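Local coordinates for regulatory protein SWI6 (Saccharomyces cerevisiae, PDB 2XFV) that works, in its full-length form, as the shared subunit of the yeast transcription complexes SBF and MBF in cell-cycle-dependent transcription (here its amino-terminal domain), at residues 5-19 with 93-105. Residues are numbered along the deposited sequence; the frame is centred on the assembly and turned at random. Where two conformers were deposited one is given.
Sequences VVRYLGPHNEIPLTL and LNLFGLFQDAFEF
F99 packs its ring onto the face of the hairpin formed by 5-9 and 15-19, and four side chains meet it there. R7 CG sits 3.7 Å from the F99 ring centroid and 21° off the ring normal, a CH-pi contact over one face. V5 CG1 and the carbonyl O of L17 come at the ring edge, while L19 CD1 approaches F99 CD1 obliquely at 3.5 Å. L17 CD2 closes the far end, 3.7 Å from F99 CE2 and equally near L95 CD1. The underlying hairpin is antiparallel, with V5-L19 and R7-L17 as hydrogen-bonded pairs and a classic beta bulge where E14 and I15 face L9. Its apolar side also receives L90 of helix 83-92 and I36 of helix 34-43, so the contact belongs to the core of the Swi6 amino-terminal domain. Beyond F99, 103-105 pairs antiparallel with a strand of the second subunit.

The outer side is polar and more exposed. Bends at chi2 and chi3 carry the R7 guanidinium past F99 to D101, which it meets end-on. R7 NH1 donates to D101 OD1 at 2.8 Å, nearly straight at 168°, and R7 NH2 reaches the syn lone pair of D101 OD2 at 3.3 Å. R7 NH1 also donates to L98 O at 3.2 Å, in the carbonyl plane and on a lone pair. A leucine in place of R7 would probably leave the D101 carboxylate without its counter-charge and L98 O without this donor. The packing is looser at the buried L9, whose nearest approach here is L9 CD2 to L98 CD2 at 4.3 Å.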
loop_
_atom_site.group_PDB
_atom_site.type_symbol
_atom_site.label_atom_id
_atom_site.label_comp_id
_atom_site.label_asym_id
_atom_site.label_seq_id
_atom_site.Cartn_x
_atom_site.Cartn_y
_atom_site.Cartn_z
ATOM N N VAL A 5 -8.360 -9.651 11.451
ATOM C CA VAL A 5 -6.983 -10.131 11.396
ATOM C C VAL A 5 -6.146 -9.269 12.333
ATOM O O VAL A 5 -6.331 -8.056 12.414
ATOM C CB VAL A 5 -6.398 -10.080 9.963
ATOM C CG1 VAL A 5 -6.451 -8.668 9.413
ATOM C CG2 VAL A 5 -4.967 -10.604 9.949
ATOM N N VAL A 6 -5.241 -9.906 13.064
ATOM C CA VAL A 6 -4.356 -9.154 13.955
ATOM C C VAL A 6 -2.890 -9.457 13.666
ATOM O O VAL A 6 -2.522 -10.599 13.385
ATOM C CB VAL A 6 -4.668 -9.409 15.455
ATOM C CG1 VAL A 6 -4.443 -10.869 15.818
ATOM C CG2 VAL A 6 -3.826 -8.500 16.343
ATOM N N ARG A 7 -2.056 -8.423 13.729
ATOM C CA ARG A 7 -0.616 -8.580 13.588
ATOM C C ARG A 7 0.053 -7.803 14.716
ATOM O O ARG A 7 -0.573 -6.934 15.318
ATOM C CB ARG A 7 -0.164 -8.056 12.221
ATOM C CG ARG A 7 -0.732 -8.844 11.045
ATOM C CD ARG A 7 -0.048 -10.213 10.940
ATOM N NE ARG A 7 -0.970 -11.273 10.531
ATOM C CZ ARG A 7 -1.320 -11.509 9.271
ATOM N NH1 ARG A 7 -0.828 -10.758 8.298
ATOM N NH2 ARG A 7 -2.161 -12.493 8.982
ATOM N N TYR A 8 1.314 -8.108 15.004
ATOM C CA TYR A 8 2.014 -7.495 16.135
ATOM C C TYR A 8 3.320 -6.841 15.705
ATOM O O TYR A 8 3.988 -7.316 14.783
ATOM C CB TYR A 8 2.313 -8.551 17.213
ATOM C CG TYR A 8 1.057 -9.195 17.750
ATOM C CD1 TYR A 8 0.401 -8.665 18.859
ATOM C CD2 TYR A 8 0.504 -10.305 17.125
ATOM C CE1 TYR A 8 -0.766 -9.239 19.339
ATOM C CE2 TYR A 8 -0.657 -10.889 17.602
ATOM C CZ TYR A 8 -1.288 -10.350 18.706
ATOM O OH TYR A 8 -2.448 -10.928 19.176
ATOM N N LEU A 9 3.695 -5.767 16.389
ATOM C CA LEU A 9 4.987 -5.131 16.137
ATOM C C LEU A 9 5.634 -4.667 17.434
ATOM O O LEU A 9 5.148 -4.973 18.524
ATOM C CB LEU A 9 4.839 -3.955 15.162
ATOM C CG LEU A 9 3.786 -2.917 15.528
ATOM C CD1 LEU A 9 4.317 -1.509 15.330
ATOM C CD2 LEU A 9 2.531 -3.149 14.703
ATOM N N GLY A 10 6.729 -3.924 17.315
ATOM C CA GLY A 10 7.517 -3.544 18.475
ATOM C C GLY A 10 8.586 -4.578 18.788
ATOM O O GLY A 10 8.514 -5.723 18.328
ATOM N N PRO A 11 9.585 -4.186 19.593
ATOM C CA PRO A 11 10.753 -5.038 19.851
ATOM C C PRO A 11 10.404 -6.367 20.527
ATOM O O PRO A 11 11.172 -7.318 20.414
ATOM C CB PRO A 11 11.637 -4.166 20.759
ATOM C CG PRO A 11 10.723 -3.174 21.361
ATOM C CD PRO A 11 9.652 -2.912 20.328
ATOM N N HIS A 12 9.256 -6.440 21.194
ATOM C CA HIS A 12 8.847 -7.680 21.846
ATOM C C HIS A 12 7.475 -8.162 21.366
ATOM O O HIS A 12 6.811 -8.932 22.057
ATOM C CB HIS A 12 8.852 -7.507 23.369
ATOM C CG HIS A 12 10.171 -7.062 23.917
ATOM N ND1 HIS A 12 10.417 -5.762 24.305
ATOM C CD2 HIS A 12 11.322 -7.742 24.130
ATOM C CE1 HIS A 12 11.661 -5.662 24.736
ATOM N NE2 HIS A 12 12.232 -6.849 24.641
ATOM N N ASN A 13 7.069 -7.714 20.177
ATOM C CA ASN A 13 5.773 -8.066 19.600
ATOM C C ASN A 13 4.646 -7.724 20.566
ATOM O O ASN A 13 3.663 -8.457 20.668
ATOM C CB ASN A 13 5.726 -9.557 19.235
ATOM C CG ASN A 13 6.761 -9.931 18.184
ATOM O OD1 ASN A 13 7.428 -10.964 18.283
ATOM N ND2 ASN A 13 6.905 -9.086 17.178
ATOM N N GLU A 14 4.803 -6.602 21.264
ATOM C CA GLU A 14 3.862 -6.207 22.310
ATOM C C GLU A 14 2.773 -5.231 21.816
ATOM O O GLU A 14 1.807 -4.944 22.534
ATOM C CB GLU A 14 4.630 -5.618 23.506
ATOM C CG GLU A 14 5.172 -4.184 23.299
ATOM C CD GLU A 14 6.587 -4.117 22.711
ATOM O OE1 GLU A 14 6.894 -4.836 21.741
ATOM O OE2 GLU A 14 7.393 -3.315 23.216
ATOM N N ILE A 15 2.926 -4.728 20.593
ATOM C CA ILE A 15 1.978 -3.753 20.050
ATOM C C ILE A 15 1.088 -4.379 18.990
ATOM O O ILE A 15 1.559 -4.733 17.911
ATOM C CB ILE A 15 2.701 -2.553 19.397
ATOM C CG1 ILE A 15 3.715 -1.933 20.353
ATOM C CG2 ILE A 15 1.690 -1.506 18.949
ATOM C CD1 ILE A 15 4.809 -1.162 19.631
ATOM N N PRO A 16 -0.213 -4.515 19.285
ATOM C CA PRO A 16 -1.124 -5.107 18.301
ATOM C C PRO A 16 -1.740 -4.083 17.354
ATOM O O PRO A 16 -2.075 -2.967 17.755
ATOM C CB PRO A 16 -2.232 -5.687 19.184
ATOM C CG PRO A 16 -2.312 -4.712 20.328
ATOM C CD PRO A 16 -0.894 -4.216 20.560
ATOM N N LEU A 17 -1.897 -4.466 16.094
ATOM C CA LEU A 17 -2.800 -3.740 15.209
ATOM C C LEU A 17 -3.856 -4.725 14.728
ATOM O O LEU A 17 -3.526 -5.721 14.080
ATOM C CB LEU A 17 -2.078 -3.070 14.027
ATOM C CG LEU A 17 -3.064 -2.319 13.106
ATOM C CD1 LEU A 17 -3.953 -1.320 13.903
ATOM C CD2 LEU A 17 -2.343 -1.613 11.948
ATOM N N THR A 18 -5.115 -4.459 15.076
ATOM C CA THR A 18 -6.238 -5.305 14.662
ATOM C C THR A 18 -7.063 -4.626 13.563
ATOM O O THR A 18 -7.533 -3.494 13.733
ATOM C CB THR A 18 -7.168 -5.629 15.853
ATOM O OG1 THR A 18 -6.419 -6.297 16.875
ATOM C CG2 THR A 18 -8.331 -6.532 15.420
ATOM N N LEU A 19 -7.222 -5.309 12.431
ATOM C CA LEU A 19 -8.176 -4.873 11.411
ATOM C C LEU A 19 -9.489 -5.627 11.618
ATOM O O LEU A 19 -9.543 -6.850 11.504
ATOM C CB LEU A 19 -7.639 -5.115 9.998
ATOM C CG LEU A 19 -6.273 -4.484 9.705
ATOM C CD1 LEU A 19 -5.856 -4.720 8.241
ATOM C CD2 LEU A 19 -6.285 -2.983 10.025
ATOM N N LEU A 93 1.862 4.333 7.439
ATOM C CA LEU A 93 2.552 3.758 8.598
ATOM C C LEU A 93 3.562 2.662 8.229
ATOM O O LEU A 93 4.207 2.080 9.110
ATOM C CB LEU A 93 1.525 3.191 9.586
ATOM C CG LEU A 93 0.488 4.171 10.147
ATOM C CD1 LEU A 93 -0.627 3.426 10.903
ATOM C CD2 LEU A 93 1.143 5.223 11.033
ATOM N N ASN A 94 3.695 2.391 6.931
ATOM C CA ASN A 94 4.549 1.321 6.422
ATOM C C ASN A 94 4.211 -0.036 7.050
ATOM O O ASN A 94 5.094 -0.817 7.423
ATOM C CB ASN A 94 6.039 1.677 6.562
ATOM C CG ASN A 94 6.448 2.851 5.669
ATOM O OD1 ASN A 94 7.158 3.760 6.102
ATOM N ND2 ASN A 94 5.988 2.837 4.419
ATOM N N LEU A 95 2.911 -0.310 7.141
ATOM C CA LEU A 95 2.405 -1.572 7.685
ATOM C C LEU A 95 1.637 -2.387 6.643
ATOM O O LEU A 95 1.043 -3.424 6.970
ATOM C CB LEU A 95 1.494 -1.313 8.895
ATOM C CG LEU A 95 2.171 -0.773 10.156
ATOM C CD1 LEU A 95 1.149 -0.560 11.264
ATOM C CD2 LEU A 95 3.286 -1.720 10.622
ATOM N N PHE A 96 1.619 -1.928 5.394
ATOM C CA PHE A 96 0.897 -2.687 4.380
ATOM C C PHE A 96 1.552 -4.048 4.148
ATOM O O PHE A 96 0.862 -5.061 3.987
ATOM C CB PHE A 96 0.749 -1.938 3.052
ATOM C CG PHE A 96 -0.090 -2.687 2.057
ATOM C CD1 PHE A 96 -1.471 -2.668 2.148
ATOM C CD2 PHE A 96 0.500 -3.480 1.083
ATOM C CE1 PHE A 96 -2.252 -3.379 1.251
ATOM C CE2 PHE A 96 -0.273 -4.195 0.184
ATOM C CZ PHE A 96 -1.654 -4.140 0.266
ATOM N N GLY A 97 2.879 -4.064 4.137
ATOM C CA GLY A 97 3.629 -5.302 4.003
ATOM C C GLY A 97 3.263 -6.297 5.092
ATOM O O GLY A 97 3.075 -7.485 4.831
ATOM N N LEU A 98 3.149 -5.807 6.320
ATOM C CA LEU A 98 2.831 -6.669 7.453
ATOM C C LEU A 98 1.483 -7.379 7.271
ATOM O O LEU A 98 1.321 -8.519 7.706
ATOM C CB LEU A 98 2.863 -5.873 8.766
ATOM C CG LEU A 98 2.648 -6.644 10.074
ATOM C CD1 LEU A 98 3.762 -7.654 10.300
ATOM C CD2 LEU A 98 2.541 -5.687 11.250
ATOM N N PHE A 99 0.534 -6.705 6.626
ATOM C CA PHE A 99 -0.804 -7.254 6.389
ATOM C C PHE A 99 -1.039 -7.739 4.953
ATOM O O PHE A 99 -2.185 -7.925 4.545
ATOM C CB PHE A 99 -1.875 -6.215 6.735
ATOM C CG PHE A 99 -2.030 -5.959 8.214
ATOM C CD1 PHE A 99 -2.989 -6.639 8.953
ATOM C CD2 PHE A 99 -1.229 -5.027 8.861
ATOM C CE1 PHE A 99 -3.135 -6.410 10.315
ATOM C CE2 PHE A 99 -1.370 -4.788 10.224
ATOM C CZ PHE A 99 -2.325 -5.480 10.952
ATOM N N GLN A 100 0.033 -7.961 4.194
ATOM C CA GLN A 100 -0.097 -8.293 2.768
ATOM C C GLN A 100 -1.016 -9.488 2.455
ATOM O O GLN A 100 -1.753 -9.463 1.469
ATOM C CB GLN A 100 1.282 -8.472 2.107
ATOM C CG GLN A 100 2.107 -9.676 2.592
ATOM C CD GLN A 100 3.585 -9.616 2.169
ATOM O OE1 GLN A 100 3.951 -10.054 1.075
ATOM N NE2 GLN A 100 4.437 -9.086 3.048
ATOM N N ASP A 101 -0.989 -10.520 3.294
ATOM C CA ASP A 101 -1.778 -11.717 3.018
ATOM C C ASP A 101 -3.272 -11.517 3.277
ATOM O O ASP A 101 -4.080 -12.385 2.949
ATOM C CB ASP A 101 -1.260 -12.918 3.816
ATOM C CG ASP A 101 -1.473 -12.763 5.307
ATOM O OD1 ASP A 101 -1.572 -11.612 5.776
ATOM O OD2 ASP A 101 -1.537 -13.790 6.014
ATOM N N ALA A 102 -3.637 -10.370 3.855
ATOM C CA ALA A 102 -5.038 -10.058 4.133
ATOM C C ALA A 102 -5.697 -9.244 3.019
ATOM O O ALA A 102 -6.880 -8.905 3.107
ATOM C CB ALA A 102 -5.170 -9.328 5.476
ATOM N N PHE A 103 -4.927 -8.923 1.985
ATOM C CA PHE A 103 -5.422 -8.125 0.858
ATOM C C PHE A 103 -5.073 -8.786 -0.476
ATOM O O PHE A 103 -3.967 -9.293 -0.652
ATOM C CB PHE A 103 -4.873 -6.694 0.919
ATOM C CG PHE A 103 -5.428 -5.885 2.066
ATOM C CD1 PHE A 103 -6.657 -5.256 1.951
ATOM C CD2 PHE A 103 -4.728 -5.777 3.266
ATOM C CE1 PHE A 103 -7.188 -4.522 3.011
ATOM C CE2 PHE A 103 -5.243 -5.048 4.334
ATOM C CZ PHE A 103 -6.480 -4.416 4.208
ATOM N N GLU A 104 -6.027 -8.791 -1.401
ATOM C CA GLU A 104 -5.811 -9.341 -2.738
ATOM C C GLU A 104 -6.318 -8.342 -3.785
ATOM O O GLU A 104 -6.999 -7.375 -3.445
ATOM C CB GLU A 104 -6.544 -10.679 -2.879
ATOM C CG GLU A 104 -8.063 -10.554 -2.824
ATOM C CD GLU A 104 -8.782 -11.897 -2.933
ATOM O OE1 GLU A 104 -8.129 -12.948 -2.748
ATOM O OE2 GLU A 104 -10.006 -11.896 -3.195
ATOM N N PHE A 105 -5.977 -8.558 -5.053
ATOM C CA PHE A 105 -6.480 -7.700 -6.131
ATOM C C PHE A 105 -7.997 -7.843 -6.283
ATOM O O PHE A 105 -8.542 -8.944 -6.148
ATOM C CB PHE A 105 -5.844 -8.090 -7.466
ATOM C CG PHE A 105 -4.409 -7.646 -7.626
ATOM C CD1 PHE A 105 -3.852 -6.708 -6.776
ATOM C CD2 PHE A 105 -3.631 -8.159 -8.655
ATOM C CE1 PHE A 105 -2.542 -6.303 -6.938
ATOM C CE2 PHE A 105 -2.320 -7.750 -8.825
ATOM C CZ PHE A 105 -1.779 -6.829 -7.958
#